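Local coordinates for thioredoxin-like protein (Bacteroides caccae ATCC 43185, PDB 4YOD) that is of unknown substrate but, with its thioredoxin fold, is probably a thiol-disulfide oxidoreductase, at residues K153-T158 with K249-L254; Y170-D175 with K210-S215; L178-N183 with P258-L263. All blocks are in the same frame, centred on the assembly; numbering follows the deposited sequence.

Overall arrangement
From the N terminus the chain passes through a series of helices ending with 132-146 before it enters the thioredoxin-like part, where all three contacts lie. Interaction 1 joins the loop 153-158 to the loop 249-254 and closes a long excursion of 90 residues; interaction 2, between 170-175 and 210-215, closes a shorter loop of 34 residues nested inside it. Interaction 3 pairs strands 176-181 and 259-263, closing a loop of 74 residues, and its segments alternate along the chain with those of both other contacts. Interactions 2 and 3 share the mixed sheet, in which strand 176-181 lies between 211-217 and 259-263. Interaction 1 adds a layer over the Leu179 and Ile181 side of that sheet.

Interaction 1: K153-T158 with K249-L254; sequences KAINFT and KQLYDL
Tyr252 reaches across to the 153-158 loop and gives its phenolic OH to the backbone oxygen of Ile155, OH to O 2.8 Å. The carbonyl is met from one side, with a C=O...donor angle of 132°, and its oxygen lies at the edge of the tyrosine ring, near the ring plane. The methyl of Ala154 also touches the hydroxyl, CB to OH 3.6 Å. Ile155 and Leu251 cross at about a right angle: CG2 of Ile155 rests on CD2 of Leu251 at 4.1 Å, while Ile155 CD1 extends to the backbone O of Leu251 at 3.4 Å. With CG1 anti to the carbonyl carbon (chi1 -63°), Ile155 sends one branch to each of these partners. Beyond them, CD2 of Phe157 comes within 3.8 Å of Tyr252 CE1, the two ring planes turned 87° from each other. With an alanine here instead of Tyr252, the Ile155 carbonyl would probably lose this donor and a gap would open beside the Phe157 ring. The contact joins two irregular segments, one leading from helix 132-146 to strand 158-160, the other from helix 245-249 to strand 259-263. Tyr252 and Phe157 both touch Ile246 of helix 245-249 and Leu179 of strand 176-181, and Tyr252 also meets Tyr261 edge-to-face, which puts the pair between that helix and the central sheet.

Interaction 2: Y170-D175 with K210-S215; sequences YQLNAD and KLIVLS
Ile212 buries the largest share of surface of any residue in this contact, rising from strand 211-217 against the loop that leads into strand 176-181. From CB, CG1 leaves anti to the carbonyl carbon (chi1 -76°), and this branch meets the loop, CG1 lying 3.9 Å from the methyl CB of Ala174. At the tip, CD1 settles among three residues: it is 3.6 Å from the backbone O of Asn173 and also touches CB of Ala174 and CB of Leu172. Farther along the strand, CD1 of Leu172 meets CD2 of Leu214 at 4.1 Å, the two side chains crossing at about a right angle. At the other end Asp175 and Lys210 run side by side, pointing the same way. Here carboxylate OD2 of Asp175 touches methylene CD of Lys210 at 3.5 Å, whereas NZ of Lys210 makes a salt bridge with Glu208. Ile237 of the neighbouring strand 237-240 touches Leu172, Ile212 and Leu214 alike. The chemistry is thus mainly apolar: the loop is held over the strand by branched side chains and a small alanine, and attraction between Asp175 and Lys210 is likely to add only at longer range, OD2 of Asp175 and NZ of Lys210 being 5.2 Å apart.

Interaction 3: L178-N183 with P258-L263; sequences LLFINN and PTLYLL
The backbone oxygen of Leu179 is gripped twice from strand 259-263: Tyr261 N donates to it in the carbonyl plane, N to O 2.9 Å, and CA of Leu260 adds a CH...O contact at 3.3 Å. Leu179 N returns a bond to Tyr261 O, making these two residues an antiparallel hydrogen-bonded pair. Ile181 and Thr259 form the next such pair, with Ile181 N to Thr259 O 3.0 Å and the donor lying nearly along the C=O axis. Side chains alternate between the two faces. On one, Leu260 lies alongside Phe180, its CD2 3.7 Å from ring atom CD1, and the same methyl meets CD2 of Leu178 at 3.8 Å. Pro258 CB comes to the edge of the phenylalanine ring, 3.6 Å from CE1; with CG of Phe180 anti to the backbone N (chi1 173°), the ring lies beside that proline. On the other face, Ile181 CD1 packs on Thr259 CG2 at 3.8 Å, leaving the threonine hydroxyl to bond Asp273. A cis peptide bond precedes Pro258, as in the cis-proline loop of thioredoxins, and the side chain of Pro258 touches the CxxC residues, probably the redox site. Strand 176-181 bonds on its other edge to strand 211-217, and strand 259-263 is followed across the sheet by 269-272. Helix 187-197 covers the Leu178 and Phe180 face, while on the reverse Tyr261 touches Val269 and Lys272 of strand 269-272.

Interaction 1: K153-T158 with K249-L254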
loop_
_atom_site.group_PDB
_atom_site.type_symbol
_atom_site.label_atom_id
_atom_site.label_comp_id
_atom_site.label_asym_id
_atom_site.label_seq_id
_atom_site.Cartn_x
_atom_site.Cartn_y
_atom_site.Cartn_z
ATOM N N LYS A 153 -3.025 -13.582 -6.782
ATOM C CA LYS A 153 -3.102 -14.645 -5.777
ATOM C C LYS A 153 -2.008 -14.481 -4.715
ATOM O O LYS A 153 -0.835 -14.270 -5.059
ATOM C CB LYS A 153 -2.998 -16.022 -6.474
ATOM C CG LYS A 153 -4.367 -16.567 -6.858
ATOM C CD LYS A 153 -4.269 -17.869 -7.643
ATOM C CE LYS A 153 -5.615 -18.533 -7.794
ATOM N NZ LYS A 153 -5.973 -19.332 -6.593
ATOM N N ALA A 154 -2.399 -14.537 -3.431
ATOM C CA ALA A 154 -1.472 -14.404 -2.308
ATOM C C ALA A 154 -0.383 -15.489 -2.310
ATOM O O ALA A 154 -0.614 -16.603 -2.787
ATOM C CB ALA A 154 -2.236 -14.463 -0.998
ATOM N N ILE A 155 0.812 -15.170 -1.790
ATOM C CA ILE A 155 1.896 -16.160 -1.734
ATOM C C ILE A 155 1.654 -17.108 -0.542
ATOM O O ILE A 155 1.501 -16.657 0.599
ATOM C CB ILE A 155 3.297 -15.509 -1.687
ATOM C CG1 ILE A 155 3.547 -14.702 -2.992
ATOM C CG2 ILE A 155 4.372 -16.599 -1.505
ATOM C CD1 ILE A 155 4.821 -13.903 -3.030
ATOM N N ASN A 156 1.601 -18.423 -0.825
ATOM C CA ASN A 156 1.374 -19.456 0.190
ATOM C C ASN A 156 2.559 -19.559 1.147
ATOM O O ASN A 156 3.697 -19.292 0.762
ATOM C CB ASN A 156 1.131 -20.818 -0.475
ATOM C CG ASN A 156 0.663 -21.870 0.491
ATOM O OD1 ASN A 156 -0.070 -21.597 1.454
ATOM N ND2 ASN A 156 1.148 -23.068 0.307
ATOM N N PHE A 157 2.285 -19.929 2.398
ATOM C CA PHE A 157 3.306 -20.097 3.439
ATOM C C PHE A 157 2.770 -21.047 4.489
ATOM O O PHE A 157 1.551 -21.162 4.648
ATOM C CB PHE A 157 3.729 -18.747 4.076
ATOM C CG PHE A 157 2.606 -18.021 4.790
ATOM C CD1 PHE A 157 2.350 -18.254 6.138
ATOM C CD2 PHE A 157 1.775 -17.140 4.102
ATOM C CE1 PHE A 157 1.286 -17.609 6.793
ATOM C CE2 PHE A 157 0.720 -16.490 4.758
ATOM C CZ PHE A 157 0.478 -16.735 6.094
ATOM N N THR A 158 3.690 -21.687 5.221
ATOM C CA THR A 158 3.434 -22.618 6.323
ATOM C C THR A 158 3.513 -21.866 7.647
ATOM O O THR A 158 4.472 -21.128 7.881
ATOM C CB THR A 158 4.463 -23.760 6.261
ATOM O OG1 THR A 158 4.395 -24.361 4.968
ATOM C CG2 THR A 158 4.249 -24.823 7.349
ATOM N N LYS A 249 12.837 -14.895 2.626
ATOM C CA LYS A 249 12.587 -14.861 1.179
ATOM C C LYS A 249 11.779 -13.624 0.754
ATOM O O LYS A 249 11.476 -13.481 -0.428
ATOM C CB LYS A 249 11.880 -16.149 0.721
ATOM C CG LYS A 249 12.663 -17.455 0.977
ATOM C CD LYS A 249 13.422 -17.963 -0.250
ATOM C CE LYS A 249 12.559 -18.706 -1.252
ATOM N NZ LYS A 249 13.357 -19.169 -2.421
ATOM N N GLN A 250 11.420 -12.736 1.695
ATOM C CA GLN A 250 10.609 -11.533 1.408
ATOM C C GLN A 250 9.321 -11.911 0.652
ATOM O O GLN A 250 9.019 -11.320 -0.383
ATOM C CB GLN A 250 11.416 -10.481 0.608
ATOM C CG GLN A 250 12.587 -9.879 1.361
ATOM C CD GLN A 250 13.321 -8.909 0.476
ATOM O OE1 GLN A 250 12.922 -7.750 0.319
ATOM N NE2 GLN A 250 14.389 -9.378 -0.155
ATOM N N LEU A 251 8.604 -12.944 1.141
ATOM C CA LEU A 251 7.332 -13.414 0.559
ATOM C C LEU A 251 6.267 -12.352 0.722
ATOM O O LEU A 251 5.340 -12.262 -0.089
ATOM C CB LEU A 251 6.855 -14.724 1.232
ATOM C CG LEU A 251 7.808 -15.941 1.173
ATOM C CD1 LEU A 251 7.151 -17.178 1.794
ATOM C CD2 LEU A 251 8.301 -16.211 -0.255
ATOM N N TYR A 252 6.362 -11.601 1.830
ATOM C CA TYR A 252 5.485 -10.486 2.141
ATOM C C TYR A 252 6.338 -9.273 2.479
ATOM O O TYR A 252 7.406 -9.434 3.086
ATOM C CB TYR A 252 4.526 -10.826 3.304
ATOM C CG TYR A 252 3.404 -11.749 2.886
ATOM C CD1 TYR A 252 3.626 -13.119 2.713
ATOM C CD2 TYR A 252 2.146 -11.246 2.566
ATOM C CE1 TYR A 252 2.606 -13.967 2.282
ATOM C CE2 TYR A 252 1.115 -12.091 2.140
ATOM C CZ TYR A 252 1.361 -13.445 1.972
ATOM O OH TYR A 252 0.365 -14.274 1.520
ATOM N N ASP A 253 5.852 -8.072 2.126
ATOM C CA ASP A 253 6.529 -6.808 2.441
ATOM C C ASP A 253 6.266 -6.513 3.911
ATOM O O ASP A 253 5.117 -6.341 4.322
ATOM C CB ASP A 253 6.056 -5.652 1.520
ATOM C CG ASP A 253 6.748 -4.303 1.742
ATOM O OD1 ASP A 253 7.546 -4.182 2.719
ATOM O OD2 ASP A 253 6.515 -3.381 0.935
ATOM N N LEU A 254 7.313 -6.536 4.708
ATOM C CA LEU A 254 7.162 -6.342 6.152
ATOM C C LEU A 254 7.590 -4.941 6.648
ATOM O O LEU A 254 7.856 -4.796 7.840
ATOM C CB LEU A 254 7.992 -7.410 6.888
ATOM C CG LEU A 254 7.711 -8.889 6.574
ATOM C CD1 LEU A 254 8.716 -9.791 7.298
ATOM C CD2 LEU A 254 6.289 -9.279 6.928
#

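Interaction 2: Y170-D175 with K210-S215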
loop_
_atom_site.group_PDB
_atom_site.type_symbol
_atom_site.label_atom_id
_atom_site.label_comp_id
_atom_site.label_asym_id
_atom_site.label_seq_id
_atom_site.Cartn_x
_atom_site.Cartn_y
_atom_site.Cartn_z
ATOM N N TYR A 170 -3.088 -21.769 2.000
ATOM C CA TYR A 170 -3.996 -22.286 0.982
ATOM C C TYR A 170 -4.818 -23.486 1.440
ATOM O O TYR A 170 -5.817 -23.801 0.787
ATOM C CB TYR A 170 -3.248 -22.612 -0.317
ATOM C CG TYR A 170 -3.094 -21.401 -1.220
ATOM C CD1 TYR A 170 -2.288 -20.328 -0.851
ATOM C CD2 TYR A 170 -3.760 -21.325 -2.439
ATOM C CE1 TYR A 170 -2.129 -19.221 -1.680
ATOM C CE2 TYR A 170 -3.621 -20.214 -3.272
ATOM C CZ TYR A 170 -2.784 -19.176 -2.899
ATOM O OH TYR A 170 -2.635 -18.075 -3.710
ATOM N N GLN A 171 -4.451 -24.105 2.575
ATOM C CA GLN A 171 -5.183 -25.241 3.141
ATOM C C GLN A 171 -6.413 -24.762 3.928
ATOM O O GLN A 171 -7.266 -25.571 4.301
ATOM C CB GLN A 171 -4.263 -26.096 4.023
ATOM C CG GLN A 171 -3.545 -27.183 3.232
ATOM C CD GLN A 171 -2.340 -27.766 3.929
ATOM O OE1 GLN A 171 -1.974 -27.393 5.056
ATOM N NE2 GLN A 171 -1.688 -28.704 3.255
ATOM N N LEU A 172 -6.512 -23.452 4.164
ATOM C CA LEU A 172 -7.646 -22.877 4.872
ATOM C C LEU A 172 -8.776 -22.603 3.902
ATOM O O LEU A 172 -8.562 -22.054 2.823
ATOM C CB LEU A 172 -7.249 -21.616 5.635
ATOM C CG LEU A 172 -6.254 -21.849 6.759
ATOM C CD1 LEU A 172 -5.611 -20.542 7.187
ATOM C CD2 LEU A 172 -6.895 -22.620 7.922
ATOM N N ASN A 173 -9.983 -22.991 4.295
ATOM C CA ASN A 173 -11.165 -22.892 3.455
ATOM C C ASN A 173 -12.196 -21.964 4.063
ATOM O O ASN A 173 -12.784 -22.287 5.103
ATOM C CB ASN A 173 -11.764 -24.291 3.235
ATOM C CG ASN A 173 -10.743 -25.301 2.763
ATOM O OD1 ASN A 173 -10.008 -25.069 1.803
ATOM N ND2 ASN A 173 -10.655 -26.432 3.448
ATOM N N ALA A 174 -12.409 -20.805 3.406
ATOM C CA ALA A 174 -13.398 -19.787 3.788
ATOM C C ALA A 174 -13.627 -18.814 2.639
ATOM O O ALA A 174 -12.710 -18.594 1.840
ATOM C CB ALA A 174 -12.927 -19.023 5.026
ATOM N N ASP A 175 -14.821 -18.181 2.589
ATOM C CA ASP A 175 -15.146 -17.142 1.593
ATOM C C ASP A 175 -14.172 -15.976 1.692
ATOM O O ASP A 175 -13.856 -15.353 0.681
ATOM C CB ASP A 175 -16.586 -16.611 1.779
ATOM C CG ASP A 175 -17.710 -17.524 1.302
ATOM O OD1 ASP A 175 -17.410 -18.622 0.771
ATOM O OD2 ASP A 175 -18.890 -17.125 1.428
ATOM N N LYS A 210 -17.701 -18.003 7.561
ATOM C CA LYS A 210 -17.513 -17.317 6.280
ATOM C C LYS A 210 -16.158 -16.608 6.239
ATOM O O LYS A 210 -15.663 -16.306 5.155
ATOM C CB LYS A 210 -18.648 -16.298 6.027
ATOM C CG LYS A 210 -20.043 -16.902 5.935
ATOM C CD LYS A 210 -20.446 -17.274 4.514
ATOM C CE LYS A 210 -21.821 -17.904 4.449
ATOM N NZ LYS A 210 -22.909 -16.914 4.680
ATOM N N LEU A 211 -15.569 -16.330 7.416
ATOM C CA LEU A 211 -14.295 -15.617 7.534
ATOM C C LEU A 211 -13.342 -16.311 8.500
ATOM O O LEU A 211 -13.743 -16.699 9.597
ATOM C CB LEU A 211 -14.570 -14.171 8.020
ATOM C CG LEU A 211 -13.389 -13.292 8.498
ATOM C CD1 LEU A 211 -12.616 -12.751 7.344
ATOM C CD2 LEU A 211 -13.904 -12.079 9.284
ATOM N N ILE A 212 -12.082 -16.442 8.098
ATOM C CA ILE A 212 -11.024 -16.957 8.955
ATOM C C ILE A 212 -10.047 -15.806 9.202
ATOM O O ILE A 212 -9.698 -15.078 8.265
ATOM C CB ILE A 212 -10.332 -18.230 8.366
ATOM C CG1 ILE A 212 -11.241 -19.491 8.545
ATOM C CG2 ILE A 212 -8.941 -18.467 8.995
ATOM C CD1 ILE A 212 -10.824 -20.708 7.660
ATOM N N VAL A 213 -9.632 -15.630 10.463
ATOM C CA VAL A 213 -8.615 -14.642 10.798
ATOM C C VAL A 213 -7.325 -15.436 11.122
ATOM O O VAL A 213 -7.296 -16.235 12.064
ATOM C CB VAL A 213 -9.024 -13.659 11.922
ATOM C CG1 VAL A 213 -7.887 -12.675 12.210
ATOM C CG2 VAL A 213 -10.296 -12.895 11.552
ATOM N N LEU A 214 -6.297 -15.248 10.303
ATOM C CA LEU A 214 -4.999 -15.875 10.468
ATOM C C LEU A 214 -3.984 -14.822 10.895
ATOM O O LEU A 214 -3.660 -13.922 10.117
ATOM C CB LEU A 214 -4.550 -16.569 9.156
ATOM C CG LEU A 214 -3.180 -17.263 9.171
ATOM C CD1 LEU A 214 -3.187 -18.494 10.084
ATOM C CD2 LEU A 214 -2.768 -17.695 7.785
ATOM N N SER A 215 -3.479 -14.925 12.127
ATOM C CA SER A 215 -2.459 -13.978 12.575
ATOM C C SER A 215 -1.116 -14.658 12.404
ATOM O O SER A 215 -0.992 -15.839 12.737
ATOM C CB SER A 215 -2.696 -13.535 14.014
ATOM O OG SER A 215 -2.330 -14.564 14.917
#

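Interaction 3: L178-N183 with P258-L263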
loop_
_atom_site.group_PDB
_atom_site.type_symbol
_atom_site.label_atom_id
_atom_site.label_comp_id
_atom_site.label_asym_id
_atom_site.label_seq_id
_atom_site.Cartn_x
_atom_site.Cartn_y
_atom_site.Cartn_z
ATOM N N LEU A 178 -8.716 -13.093 6.452
ATOM C CA LEU A 178 -8.116 -11.882 6.988
ATOM C C LEU A 178 -6.754 -12.264 7.550
ATOM O O LEU A 178 -6.661 -12.998 8.537
ATOM C CB LEU A 178 -9.028 -11.246 8.059
ATOM C CG LEU A 178 -8.902 -9.741 8.291
ATOM C CD1 LEU A 178 -9.926 -9.304 9.307
ATOM C CD2 LEU A 178 -7.513 -9.339 8.801
ATOM N N LEU A 179 -5.699 -11.819 6.869
ATOM C CA LEU A 179 -4.313 -12.103 7.223
ATOM C C LEU A 179 -3.774 -10.951 8.069
ATOM O O LEU A 179 -3.786 -9.796 7.642
ATOM C CB LEU A 179 -3.468 -12.332 5.946
ATOM C CG LEU A 179 -1.992 -12.668 6.153
ATOM C CD1 LEU A 179 -1.808 -14.001 6.936
ATOM C CD2 LEU A 179 -1.254 -12.704 4.817
ATOM N N PHE A 180 -3.309 -11.263 9.273
ATOM C CA PHE A 180 -2.823 -10.206 10.162
ATOM C C PHE A 180 -1.360 -10.469 10.563
ATOM O O PHE A 180 -1.084 -11.276 11.451
ATOM C CB PHE A 180 -3.764 -10.124 11.393
ATOM C CG PHE A 180 -3.428 -9.231 12.569
ATOM C CD1 PHE A 180 -2.462 -8.235 12.465
ATOM C CD2 PHE A 180 -4.126 -9.342 13.765
ATOM C CE1 PHE A 180 -2.163 -7.408 13.555
ATOM C CE2 PHE A 180 -3.833 -8.508 14.848
ATOM C CZ PHE A 180 -2.858 -7.543 14.732
ATOM N N ILE A 181 -0.441 -9.742 9.935
ATOM C CA ILE A 181 0.993 -9.851 10.222
ATOM C C ILE A 181 1.259 -8.980 11.456
ATOM O O ILE A 181 1.005 -7.776 11.415
ATOM C CB ILE A 181 1.846 -9.467 8.988
ATOM C CG1 ILE A 181 1.394 -10.289 7.739
ATOM C CG2 ILE A 181 3.348 -9.618 9.299
ATOM C CD1 ILE A 181 2.127 -10.056 6.388
ATOM N N ASN A 182 1.739 -9.598 12.540
ATOM C CA ASN A 182 1.905 -8.949 13.845
ATOM C C ASN A 182 3.294 -9.106 14.482
ATOM O O ASN A 182 4.123 -9.881 14.014
ATOM C CB ASN A 182 0.856 -9.524 14.822
ATOM C CG ASN A 182 1.053 -10.996 15.126
ATOM O OD1 ASN A 182 1.844 -11.379 15.995
ATOM N ND2 ASN A 182 0.346 -11.855 14.410
ATOM N N ASN A 183 3.511 -8.343 15.566
ATOM C CA ASN A 183 4.696 -8.327 16.435
ATOM C C ASN A 183 4.237 -8.276 17.900
ATOM O O ASN A 183 3.289 -7.547 18.205
ATOM C CB ASN A 183 5.611 -7.134 16.119
ATOM C CG ASN A 183 6.745 -7.435 15.163
ATOM O OD1 ASN A 183 6.724 -8.404 14.390
ATOM N ND2 ASN A 183 7.768 -6.599 15.191
ATOM N N PRO A 258 1.955 -3.541 12.450
ATOM C CA PRO A 258 1.056 -4.532 11.848
ATOM C C PRO A 258 0.652 -4.213 10.415
ATOM O O PRO A 258 0.732 -3.067 9.960
ATOM C CB PRO A 258 -0.175 -4.486 12.775
ATOM C CG PRO A 258 -0.181 -3.074 13.306
ATOM C CD PRO A 258 1.275 -2.764 13.513
ATOM N N THR A 259 0.250 -5.254 9.689
ATOM C CA THR A 259 -0.280 -5.073 8.347
ATOM C C THR A 259 -1.417 -6.076 8.154
ATOM O O THR A 259 -1.375 -7.183 8.694
ATOM C CB THR A 259 0.783 -5.051 7.244
ATOM O OG1 THR A 259 0.201 -4.398 6.135
ATOM C CG2 THR A 259 1.286 -6.423 6.837
ATOM N N LEU A 260 -2.456 -5.652 7.438
ATOM C CA LEU A 260 -3.635 -6.484 7.217
ATOM C C LEU A 260 -3.891 -6.703 5.753
ATOM O O LEU A 260 -3.746 -5.774 4.974
ATOM C CB LEU A 260 -4.888 -5.836 7.844
ATOM C CG LEU A 260 -4.877 -5.583 9.350
ATOM C CD1 LEU A 260 -6.034 -4.670 9.754
ATOM C CD2 LEU A 260 -4.935 -6.880 10.120
ATOM N N TYR A 261 -4.269 -7.940 5.402
ATOM C CA TYR A 261 -4.682 -8.328 4.052
ATOM C C TYR A 261 -6.057 -8.944 4.112
ATOM O O TYR A 261 -6.358 -9.661 5.061
ATOM C CB TYR A 261 -3.724 -9.371 3.446
ATOM C CG TYR A 261 -2.420 -8.812 2.931
ATOM C CD1 TYR A 261 -1.371 -8.525 3.799
ATOM C CD2 TYR A 261 -2.191 -8.674 1.566
ATOM C CE1 TYR A 261 -0.140 -8.064 3.325
ATOM C CE2 TYR A 261 -0.970 -8.192 1.082
ATOM C CZ TYR A 261 0.055 -7.908 1.968
ATOM O OH TYR A 261 1.237 -7.390 1.512
ATOM N N LEU A 262 -6.882 -8.685 3.103
ATOM C CA LEU A 262 -8.153 -9.391 2.959
ATOM C C LEU A 262 -8.061 -10.172 1.660
ATOM O O LEU A 262 -7.793 -9.585 0.607
ATOM C CB LEU A 262 -9.400 -8.471 2.977
ATOM C CG LEU A 262 -10.752 -9.252 2.964
ATOM C CD1 LEU A 262 -10.970 -10.019 4.285
ATOM C CD2 LEU A 262 -11.933 -8.330 2.699
ATOM N N LEU A 263 -8.287 -11.474 1.734
ATOM C CA LEU A 263 -8.237 -12.369 0.573
ATOM C C LEU A 263 -9.616 -12.967 0.321
ATOM O O LEU A 263 -10.374 -13.144 1.264
ATOM C CB LEU A 263 -7.198 -13.508 0.756
ATOM C CG LEU A 263 -5.843 -13.214 1.465
ATOM C CD1 LEU A 263 -4.971 -14.487 1.522
ATOM C CD2 LEU A 263 -5.042 -12.073 0.757
#